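Local structure of class I SAM-dependent methyltransferase (Silicibacter pomeroyi DSS-3, 3CVO) at residues 18-23 with 174-179. The protein is of unknown function but, as a class I methyltransferase-like protein with a Rossmann fold, probably transfers methyl groups from S-adenosylmethionine. Residues are numbered along the deposited sequence; the frame is centred on the assembly and turned at random.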
loop_
_atom_site.group_PDB
_atom_site.type_symbol
_atom_site.label_atom_id
_atom_site.label_comp_id
_atom_site.label_asym_id
_atom_site.label_seq_id
_atom_site.Cartn_x
_atom_site.Cartn_y
_atom_site.Cartn_z
ATOM N N PRO A 18 33.472 12.584 -6.216
ATOM C CA PRO A 18 33.505 14.043 -6.214
ATOM C C PRO A 18 32.322 14.781 -6.835
ATOM O O PRO A 18 31.793 15.723 -6.242
ATOM C CB PRO A 18 34.762 14.326 -7.031
ATOM C CG PRO A 18 35.681 13.214 -6.638
ATOM C CD PRO A 18 34.801 12.013 -6.549
ATOM N N ALA A 19 31.994 14.416 -8.063
ATOM C CA ALA A 19 30.927 15.091 -8.824
ATOM C C ALA A 19 29.616 14.985 -8.051
ATOM O O ALA A 19 28.848 15.946 -7.869
ATOM C CB ALA A 19 30.758 14.428 -10.194
ATOM N N GLU A 20 29.379 13.757 -7.621
ATOM C CA GLU A 20 28.172 13.397 -6.896
ATOM C C GLU A 20 28.122 14.171 -5.574
ATOM O O GLU A 20 27.086 14.695 -5.203
ATOM C CB GLU A 20 28.132 11.895 -6.592
ATOM C CG GLU A 20 27.719 11.006 -7.733
ATOM C CD GLU A 20 28.888 10.498 -8.508
ATOM O OE1 GLU A 20 29.890 11.232 -8.559
ATOM O OE2 GLU A 20 28.806 9.372 -9.054
ATOM N N ALA A 21 29.256 14.221 -4.871
ATOM C CA ALA A 21 29.323 14.845 -3.542
ATOM C C ALA A 21 29.114 16.345 -3.662
ATOM O O ALA A 21 28.513 16.972 -2.794
ATOM C CB ALA A 21 30.648 14.536 -2.842
ATOM N N GLU A 22 29.590 16.913 -4.760
ATOM C CA GLU A 22 29.437 18.354 -4.993
ATOM C C GLU A 22 27.964 18.692 -5.303
ATOM O O GLU A 22 27.445 19.747 -4.944
ATOM C CB GLU A 22 30.347 18.830 -6.130
ATOM C CG GLU A 22 30.238 20.336 -6.416
ATOM C CD GLU A 22 30.836 20.730 -7.759
ATOM O OE1 GLU A 22 30.414 20.148 -8.791
ATOM O OE2 GLU A 22 31.720 21.629 -7.785
ATOM N N ALA A 23 27.301 17.787 -5.990
ATOM C CA ALA A 23 25.882 17.985 -6.317
ATOM C C ALA A 23 25.077 17.975 -5.015
ATOM O O ALA A 23 24.166 18.758 -4.813
ATOM C CB ALA A 23 25.397 16.911 -7.272
ATOM N N ILE A 174 24.195 12.801 -12.467
ATOM C CA ILE A 174 25.513 13.268 -12.013
ATOM C C ILE A 174 26.264 12.039 -11.538
ATOM O O ILE A 174 26.130 11.591 -10.399
ATOM C CB ILE A 174 25.437 14.341 -10.867
ATOM C CG1 ILE A 174 24.420 15.445 -11.200
ATOM C CG2 ILE A 174 26.805 14.964 -10.605
ATOM C CD1 ILE A 174 23.139 15.313 -10.436
ATOM N N GLY A 175 27.064 11.495 -12.441
ATOM C CA GLY A 175 27.602 10.170 -12.251
ATOM C C GLY A 175 26.503 9.187 -11.960
ATOM O O GLY A 175 25.563 9.008 -12.737
ATOM N N ARG A 176 26.633 8.545 -10.815
ATOM C CA ARG A 176 25.729 7.470 -10.417
ATOM C C ARG A 176 24.540 8.039 -9.660
ATOM O O ARG A 176 23.628 7.332 -9.273
ATOM C CB ARG A 176 26.444 6.515 -9.473
ATOM C CG ARG A 176 26.763 7.204 -8.151
ATOM C CD ARG A 176 27.534 6.320 -7.204
ATOM N NE ARG A 176 27.313 6.760 -5.837
ATOM C CZ ARG A 176 28.072 6.404 -4.818
ATOM N NH1 ARG A 176 29.113 5.615 -5.022
ATOM N NH2 ARG A 176 27.805 6.849 -3.606
ATOM N N LEU A 177 24.610 9.334 -9.416
ATOM C CA LEU A 177 23.575 10.037 -8.635
ATOM C C LEU A 177 22.529 10.644 -9.576
ATOM O O LEU A 177 22.854 11.333 -10.541
ATOM C CB LEU A 177 24.206 11.152 -7.798
ATOM C CG LEU A 177 23.254 11.968 -6.925
ATOM C CD1 LEU A 177 22.803 11.080 -5.770
ATOM C CD2 LEU A 177 23.936 13.247 -6.401
ATOM N N ALA A 178 21.275 10.365 -9.282
ATOM C CA ALA A 178 20.138 10.917 -10.028
ATOM C C ALA A 178 19.515 12.065 -9.260
ATOM O O ALA A 178 19.154 11.950 -8.093
ATOM C CB ALA A 178 19.075 9.825 -10.308
ATOM N N ALA A 179 19.416 13.191 -9.937
ATOM C CA ALA A 179 18.722 14.367 -9.445
ATOM C C ALA A 179 17.406 14.550 -10.199
ATOM O O ALA A 179 17.364 14.679 -11.433
ATOM C CB ALA A 179 19.603 15.611 -9.603
#
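Glu-20 and Arg-176 illustrate how a helix side chain can hold a tight turn by a backbone N-H: Arg-176 N donates to Glu-20 OE2 at 2.9 Å. The bond is almost straight, 178° at the hydrogen, yet the donor sits above the carboxylate plane, about 40° out of it. A bend at chi2 turns the carboxylate toward Arg-176 N while CG of Glu-20 slides past CB of Leu-177 at 3.5 Å. The same CG lies 3.2 Å from Ile-174 O. That oxygen already accepts Leu-177 N, closing a type II' turn with Gly-175 at its first corner, where phi is positive and a side chain would run into the carboxylate. The turn closes the hairpin of strands 172-174 and 177-182, the antiparallel strand pair that ends the Rossmann-like sheet of class I methyltransferases, and helix 18-30 lies against it. Beyond the carboxylate, Ile-174 points CG2 at the helix, 3.6 Å from the carbonyl oxygen of Ala-19 and 4.1 Å from CB of Ala-23. CD2 of Leu-177 meets the same Ala-23 methyl at 4.0 Å. The Arg-176 guanidinium, turned 75° from the carboxylate, instead forms a salt bridge with Asp-153 and a hydrogen bond to Thr-15 O. An alanine at Glu-20 removes the carboxylate and would probably leave the Arg-176 N-H without this acceptor and open a gap beside CB of Leu-177.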